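Local coordinates for hypothetical protein XAC2396 (Xanthomonas axonopodis pv. citri, PDB 2G3W) that is of unknown function but has a compact fold built around a variation of the PD-(D/E)XK nuclease motif, at residues D37-L40 against M41-L45; L45-A48 against L49-D53; A144-Q147 against R148-F152. All coordinates share one frame; numbering follows the deposited sequence.

Contact 1: residues D37-L40 against M41-L45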
# COMPACT_ATOMS: atom_id res chain seq x y z
N ASP A 37 -19.73 -4.07 -19.81
CA ASP A 37 -18.40 -4.09 -20.45
C ASP A 37 -17.28 -3.68 -19.50
O ASP A 37 -16.22 -4.31 -19.45
CB ASP A 37 -18.41 -3.17 -21.67
CG ASP A 37 -19.26 -3.69 -22.79
OD1 ASP A 37 -19.80 -4.83 -22.73
OD2 ASP A 37 -19.40 -2.95 -23.77
N GLU A 38 -17.52 -2.61 -18.74
CA GLU A 38 -16.60 -2.17 -17.70
C GLU A 38 -16.28 -3.30 -16.69
O GLU A 38 -15.12 -3.56 -16.43
CB GLU A 38 -17.19 -0.97 -16.95
CG GLU A 38 -16.32 -0.46 -15.78
CD GLU A 38 -16.89 0.79 -15.08
OE1 GLU A 38 -18.08 1.12 -15.27
OE2 GLU A 38 -16.15 1.46 -14.33
N ARG A 39 -17.29 -3.94 -16.11
CA ARG A 39 -17.05 -5.03 -15.13
C ARG A 39 -16.29 -6.17 -15.78
O ARG A 39 -15.36 -6.71 -15.17
CB ARG A 39 -18.36 -5.60 -14.58
CG ARG A 39 -18.15 -6.46 -13.32
CD ARG A 39 -19.50 -7.00 -12.85
NE ARG A 39 -19.38 -7.74 -11.59
CZ ARG A 39 -18.83 -8.95 -11.47
NH1 ARG A 39 -18.36 -9.60 -12.55
NH2 ARG A 39 -18.78 -9.52 -10.26
N LEU A 40 -16.65 -6.52 -17.02
CA LEU A 40 -15.90 -7.59 -17.71
C LEU A 40 -14.40 -7.24 -17.83
O LEU A 40 -13.52 -8.09 -17.60
CB LEU A 40 -16.51 -7.89 -19.09
CG LEU A 40 -15.83 -9.17 -19.59
CD1 LEU A 40 -16.78 -10.30 -19.70
CD2 LEU A 40 -14.98 -8.95 -20.83
N MSE A 41 -14.11 -6.00 -18.18
CA MSE A 41 -12.71 -5.60 -18.36
C MSE A 41 -11.98 -5.52 -17.00
O MSE A 41 -10.78 -5.78 -16.91
CB MSE A 41 -12.59 -4.28 -19.19
CG MSE A 41 -13.12 -4.40 -20.64
SE MSE A 41 -12.09 -5.68 -21.63
CE MSE A 41 -10.43 -4.69 -21.68
N VAL A 42 -12.70 -5.18 -15.95
CA VAL A 42 -12.13 -5.22 -14.58
C VAL A 42 -11.79 -6.68 -14.24
O VAL A 42 -10.73 -6.94 -13.64
CB VAL A 42 -13.06 -4.62 -13.51
CG1 VAL A 42 -12.49 -4.83 -12.08
CG2 VAL A 42 -13.22 -3.10 -13.71
N ARG A 43 -12.66 -7.64 -14.64
CA ARG A 43 -12.33 -9.04 -14.40
C ARG A 43 -11.09 -9.47 -15.19
O ARG A 43 -10.24 -10.22 -14.70
CB ARG A 43 -13.45 -9.98 -14.82
CG ARG A 43 -14.72 -10.00 -14.01
CD ARG A 43 -15.26 -11.46 -14.15
NE ARG A 43 -16.03 -11.60 -15.40
CZ ARG A 43 -16.06 -12.65 -16.20
NH1 ARG A 43 -15.27 -13.71 -16.00
NH2 ARG A 43 -16.84 -12.60 -17.28
N LEU A 44 -11.01 -9.05 -16.44
CA LEU A 44 -9.83 -9.32 -17.25
C LEU A 44 -8.59 -8.69 -16.61
O LEU A 44 -7.56 -9.34 -16.46
CB LEU A 44 -10.02 -8.82 -18.68
CG LEU A 44 -8.88 -9.16 -19.62
CD1 LEU A 44 -8.77 -10.70 -19.77
CD2 LEU A 44 -9.08 -8.46 -20.94
N LEU A 45 -8.69 -7.42 -16.23
CA LEU A 45 -7.59 -6.76 -15.52
C LEU A 45 -7.21 -7.53 -14.23
O LEU A 45 -6.01 -7.65 -13.90
CB LEU A 45 -7.95 -5.27 -15.21
CG LEU A 45 -6.97 -4.48 -14.34
CD1 LEU A 45 -5.60 -4.35 -14.95
CD2 LEU A 45 -7.55 -3.11 -13.99
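R39 and R43 stand one turn apart at the start of helix 37-49, the helix that lies against strands 6-16 and 21-31 in the compact YaeQ fold, which is built around a variation of the PD-(D/E)XK nuclease motif. Four successive alpha-helical bonds wind the backbone here. The N-H groups of M41, V42, R43 and L44 reach the carbonyls of D37, E38, R39 and L40; the link from V42 N to E38 O measures 3.0 Å and that from L44 N to L40 O 2.9 Å. A bond from R39 N to T36 OG1 adds to the first turn.

The two arginines converge from different chain shapes. R39 runs extended, with CG anti to the backbone N (chi1 -165°), which holds the guanidinium out from the helix; R43, bent at its third torsion, leans back toward the N-terminal end and meets it, R39 NH1 lying 3.9 Å from R43 CG. The two guanidinium planes end up 41° apart. Their closest charged atoms, R39 NH1 and R43 NE, are 4.2 Å from each other. E35 OE2 forms a salt bridge with both and so draws the two guanidinium groups together, and R39 NH2 is paired in addition with D68.

E38 leaves the helix on another side and bonds through OE2 to T139, while D37 uses OD1 for Q31. On the buried side M41, a selenomethionine, turns back beside its own backbone N (chi1 -62°), laying CG 3.3 Å from D37 O; its curled end lies toward M150 and F152, and the side chain also touches L142 of helix 136-143. V42 does much the same with one branch, CG2 lying 3.3 Å from E38 O. L40 instead meets an arginine: its CD1 approaches the R43 guanidinium at an oblique angle, 3.3 Å from NH2.

Contact 2: residues L45-A48 against L49-D53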
# COMPACT_ATOMS: atom_id res chain seq x y z
N LEU A 45 -8.69 -7.42 -16.23
CA LEU A 45 -7.59 -6.76 -15.52
C LEU A 45 -7.21 -7.53 -14.23
O LEU A 45 -6.01 -7.65 -13.90
CB LEU A 45 -7.95 -5.27 -15.21
CG LEU A 45 -6.97 -4.48 -14.34
CD1 LEU A 45 -5.60 -4.35 -14.95
CD2 LEU A 45 -7.55 -3.11 -13.99
N ALA A 46 -8.22 -8.02 -13.49
CA ALA A 46 -7.99 -8.76 -12.24
C ALA A 46 -7.19 -10.02 -12.49
O ALA A 46 -6.26 -10.35 -11.73
CB ALA A 46 -9.30 -9.08 -11.55
N PHE A 47 -7.56 -10.74 -13.54
CA PHE A 47 -6.80 -11.89 -13.92
C PHE A 47 -5.32 -11.49 -14.14
O PHE A 47 -4.41 -12.13 -13.60
CB PHE A 47 -7.42 -12.59 -15.16
CG PHE A 47 -6.82 -13.94 -15.43
CD1 PHE A 47 -5.55 -14.03 -15.96
CD2 PHE A 47 -7.50 -15.12 -15.12
CE1 PHE A 47 -4.95 -15.28 -16.19
CE2 PHE A 47 -6.91 -16.38 -15.38
CZ PHE A 47 -5.64 -16.45 -15.90
N ALA A 48 -5.08 -10.40 -14.86
CA ALA A 48 -3.72 -9.95 -15.14
C ALA A 48 -2.96 -9.54 -13.89
O ALA A 48 -1.74 -9.76 -13.80
CB ALA A 48 -3.72 -8.83 -16.17
N LEU A 49 -3.66 -8.93 -12.92
CA LEU A 49 -3.01 -8.53 -11.66
C LEU A 49 -2.56 -9.74 -10.81
O LEU A 49 -1.59 -9.66 -10.07
CB LEU A 49 -3.89 -7.58 -10.84
CG LEU A 49 -4.23 -6.22 -11.49
CD1 LEU A 49 -5.10 -5.35 -10.56
CD2 LEU A 49 -2.94 -5.50 -11.90
N PHE A 50 -3.26 -10.86 -10.96
CA PHE A 50 -3.07 -12.03 -10.11
C PHE A 50 -2.71 -13.30 -10.88
O PHE A 50 -2.84 -14.39 -10.34
CB PHE A 50 -4.34 -12.24 -9.26
CG PHE A 50 -4.53 -11.18 -8.24
CD1 PHE A 50 -3.78 -11.19 -7.06
CD2 PHE A 50 -5.36 -10.09 -8.49
CE1 PHE A 50 -3.88 -10.19 -6.17
CE2 PHE A 50 -5.48 -9.08 -7.59
CZ PHE A 50 -4.74 -9.14 -6.41
N ALA A 51 -2.25 -13.14 -12.12
CA ALA A 51 -2.24 -14.21 -13.10
C ALA A 51 -1.35 -15.37 -12.70
O ALA A 51 -0.21 -15.18 -12.24
CB ALA A 51 -1.84 -13.68 -14.48
N ASP A 52 -1.89 -16.56 -12.93
CA ASP A 52 -1.31 -17.80 -12.49
C ASP A 52 -1.71 -18.84 -13.50
O ASP A 52 -2.74 -18.69 -14.16
CB ASP A 52 -1.95 -18.16 -11.16
CG ASP A 52 -1.16 -19.15 -10.39
OD1 ASP A 52 -1.52 -20.34 -10.42
OD2 ASP A 52 -0.18 -18.74 -9.74
N ASP A 53 -0.93 -19.91 -13.62
CA ASP A 53 -1.32 -21.04 -14.45
C ASP A 53 -2.67 -21.63 -14.00
O ASP A 53 -3.39 -22.23 -14.80
CB ASP A 53 -0.22 -22.12 -14.47
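F47 and A51 meet where helix 37-49 runs out. The F47 ring is swung with CG anti to the backbone N (chi1 -169°), which projects it out from the helix, beside the chain as it leaves, with CE1 3.9 Å from A51 CB. The methyl comes at the ring obliquely, and it also sits tightly against the F47 carbonyl, with CB 3.1 Å from F47 O. H25 packs on F47 edge-to-face, and the F57 ring meets it at about 40°, which leaves this phenylalanine well enclosed.

F50 takes a different direction. Its CG lies beside its own backbone N, and the ring presents an edge to the A46 carbonyl: CD2 is 3.4 Å from A46 O, with the oxygen in the ring plane. V103 and I105 of strand 101-106 receive the same side chain. L45 and L49 form the third pair, one turn apart, with L45 CD1 4.2 Å from L49 CG, a branch point that also touches L45 O, 3.3 Å away.

Beneath these side chains the backbone bonding changes. L49 N still gives a regular helical bond to L45 O at 2.8 Å. F50 N is shared: it makes a weak bond to A46 O and another, 3.1 Å long, to F47 O, approaching the latter from above the carbonyl plane. Tightening from four-residue to three-residue spacing, followed by F50 leaving helical backbone angles and A51 going extended, is the ending of an alpha-helix in a 3-10-type last turn, here before the loop to strand 56-57.

Contact 3: residues A144-Q147 against R148-F152. With ACT (acetate ion), chain C.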
# COMPACT_ATOMS: atom_id res chain seq x y z
N ALA A 144 -14.25 0.56 -22.53
CA ALA A 144 -14.47 0.99 -23.91
C ALA A 144 -13.54 0.28 -24.89
O ALA A 144 -13.76 0.34 -26.11
CB ALA A 144 -14.32 2.53 -24.03
N LEU A 145 -12.53 -0.41 -24.37
CA LEU A 145 -11.58 -1.13 -25.23
C LEU A 145 -12.01 -2.58 -25.45
O LEU A 145 -11.29 -3.35 -26.11
CB LEU A 145 -10.17 -1.10 -24.63
CG LEU A 145 -9.47 0.26 -24.48
CD1 LEU A 145 -8.06 0.09 -23.98
CD2 LEU A 145 -9.45 1.04 -25.78
N ILE A 146 -13.18 -2.95 -24.92
CA ILE A 146 -13.70 -4.31 -25.06
C ILE A 146 -13.92 -4.69 -26.56
O ILE A 146 -14.34 -3.89 -27.37
CB ILE A 146 -14.99 -4.51 -24.25
CG1 ILE A 146 -15.22 -6.00 -23.95
CG2 ILE A 146 -16.20 -3.90 -24.97
CD1 ILE A 146 -16.31 -6.18 -22.91
N GLN A 147 -13.56 -5.92 -26.89
CA GLN A 147 -13.80 -6.48 -28.23
C GLN A 147 -14.14 -7.95 -28.06
O GLN A 147 -13.97 -8.49 -26.99
CB GLN A 147 -12.57 -6.32 -29.11
CG GLN A 147 -12.10 -4.88 -29.30
CD GLN A 147 -10.92 -4.80 -30.24
OE1 GLN A 147 -10.95 -4.07 -31.23
NE2 GLN A 147 -9.88 -5.57 -29.96
N ARG A 148 -14.63 -8.61 -29.11
CA ARG A 148 -14.90 -10.05 -29.02
C ARG A 148 -13.61 -10.86 -28.97
O ARG A 148 -13.53 -11.86 -28.28
CB ARG A 148 -15.78 -10.51 -30.18
CG ARG A 148 -17.18 -9.93 -30.15
CD ARG A 148 -18.06 -10.66 -29.17
NE ARG A 148 -19.45 -10.25 -29.35
CZ ARG A 148 -20.43 -11.04 -29.80
NH1 ARG A 148 -21.65 -10.54 -29.92
NH2 ARG A 148 -20.20 -12.31 -30.12
N GLY A 149 -12.60 -10.41 -29.71
CA GLY A 149 -11.27 -11.05 -29.71
C GLY A 149 -10.20 -10.05 -29.33
O GLY A 149 -9.84 -9.20 -30.13
N MSE A 150 -9.66 -10.15 -28.12
CA MSE A 150 -8.76 -9.11 -27.60
C MSE A 150 -7.32 -9.59 -27.48
O MSE A 150 -7.07 -10.76 -27.22
CB MSE A 150 -9.23 -8.61 -26.23
CG MSE A 150 -10.71 -8.28 -26.22
SE MSE A 150 -11.23 -7.48 -24.55
CE MSE A 150 -10.72 -5.81 -25.08
N ARG A 151 -6.39 -8.66 -27.66
CA ARG A 151 -4.97 -8.91 -27.39
C ARG A 151 -4.38 -7.75 -26.59
O ARG A 151 -4.42 -6.62 -27.06
CB ARG A 151 -4.19 -9.10 -28.69
CG ARG A 151 -4.28 -10.50 -29.28
CD ARG A 151 -4.01 -10.52 -30.78
NE ARG A 151 -3.57 -11.84 -31.24
N PHE A 152 -3.87 -8.03 -25.39
CA PHE A 152 -3.28 -7.01 -24.53
C PHE A 152 -1.86 -7.34 -24.09
O PHE A 152 -1.55 -8.49 -23.72
CB PHE A 152 -4.13 -6.78 -23.27
CG PHE A 152 -5.35 -5.95 -23.52
CD1 PHE A 152 -5.29 -4.55 -23.49
CD2 PHE A 152 -6.58 -6.55 -23.77
CE1 PHE A 152 -6.43 -3.78 -23.74
CE2 PHE A 152 -7.71 -5.80 -24.02
CZ PHE A 152 -7.64 -4.41 -24.00
C ACT C . -16.63 -14.42 -30.25
O ACT C . -17.76 -14.17 -29.73
OXT ACT C . -16.57 -14.40 -31.50
CH3 ACT C . -15.40 -14.68 -29.42
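R148 NH2 donates a 3.1 Å hydrogen bond to acetate O, fairly straight at 158° and lying in the plane of the guanidinium at its edge. The arginine folds back at its second torsion (chi2 -80°), and its aliphatic part flanks the ion as well, with CD 3.6 Å from the same acetate O. The acetate probably came from the crystallisation liquor.

This is the join between helix 136-143 and strand 149-157, which runs parallel to strand 6-16 and shares backbone hydrogen bonds with R9, E11 and Q13. The end of the M150 side chain, a selenomethionine, comes back against the connection: CG is 3.4 Å from Q147 O, and SE lies 3.7 Å from Q147 N and 4.3 Å from I146 CG1. SE also sits at the edge of the F152 ring, in its plane. L145 reaches that ring at its edge too, its CD1 4.2 Å from F152 CE1. L145 O is taken up by H167 NE2, and Q147 O receives a weak bond from R8.

Overall arrangement
After strands 6-16 and 21-31 the chain enters helix 37-49, where contact 1 spans the opening turns and contact 2 the last turn and its exit; they overlap at L45 and follow the same helix, their centres 12 Å apart. Contact 3 comes much later, after helix 136-143, as the chain turns into strand 149-157. All three are local, so none nests within or crosses another. Contacts 1 and 3 nevertheless meet in space: the selenium atoms of M41 and M150 are 3.5 Å apart, M41 CE lies 3.6 Å from F152 CZ, and L40 packs on I146. This joins the helix to the strand beside 6-16. Contacts 2 and 3 do not touch.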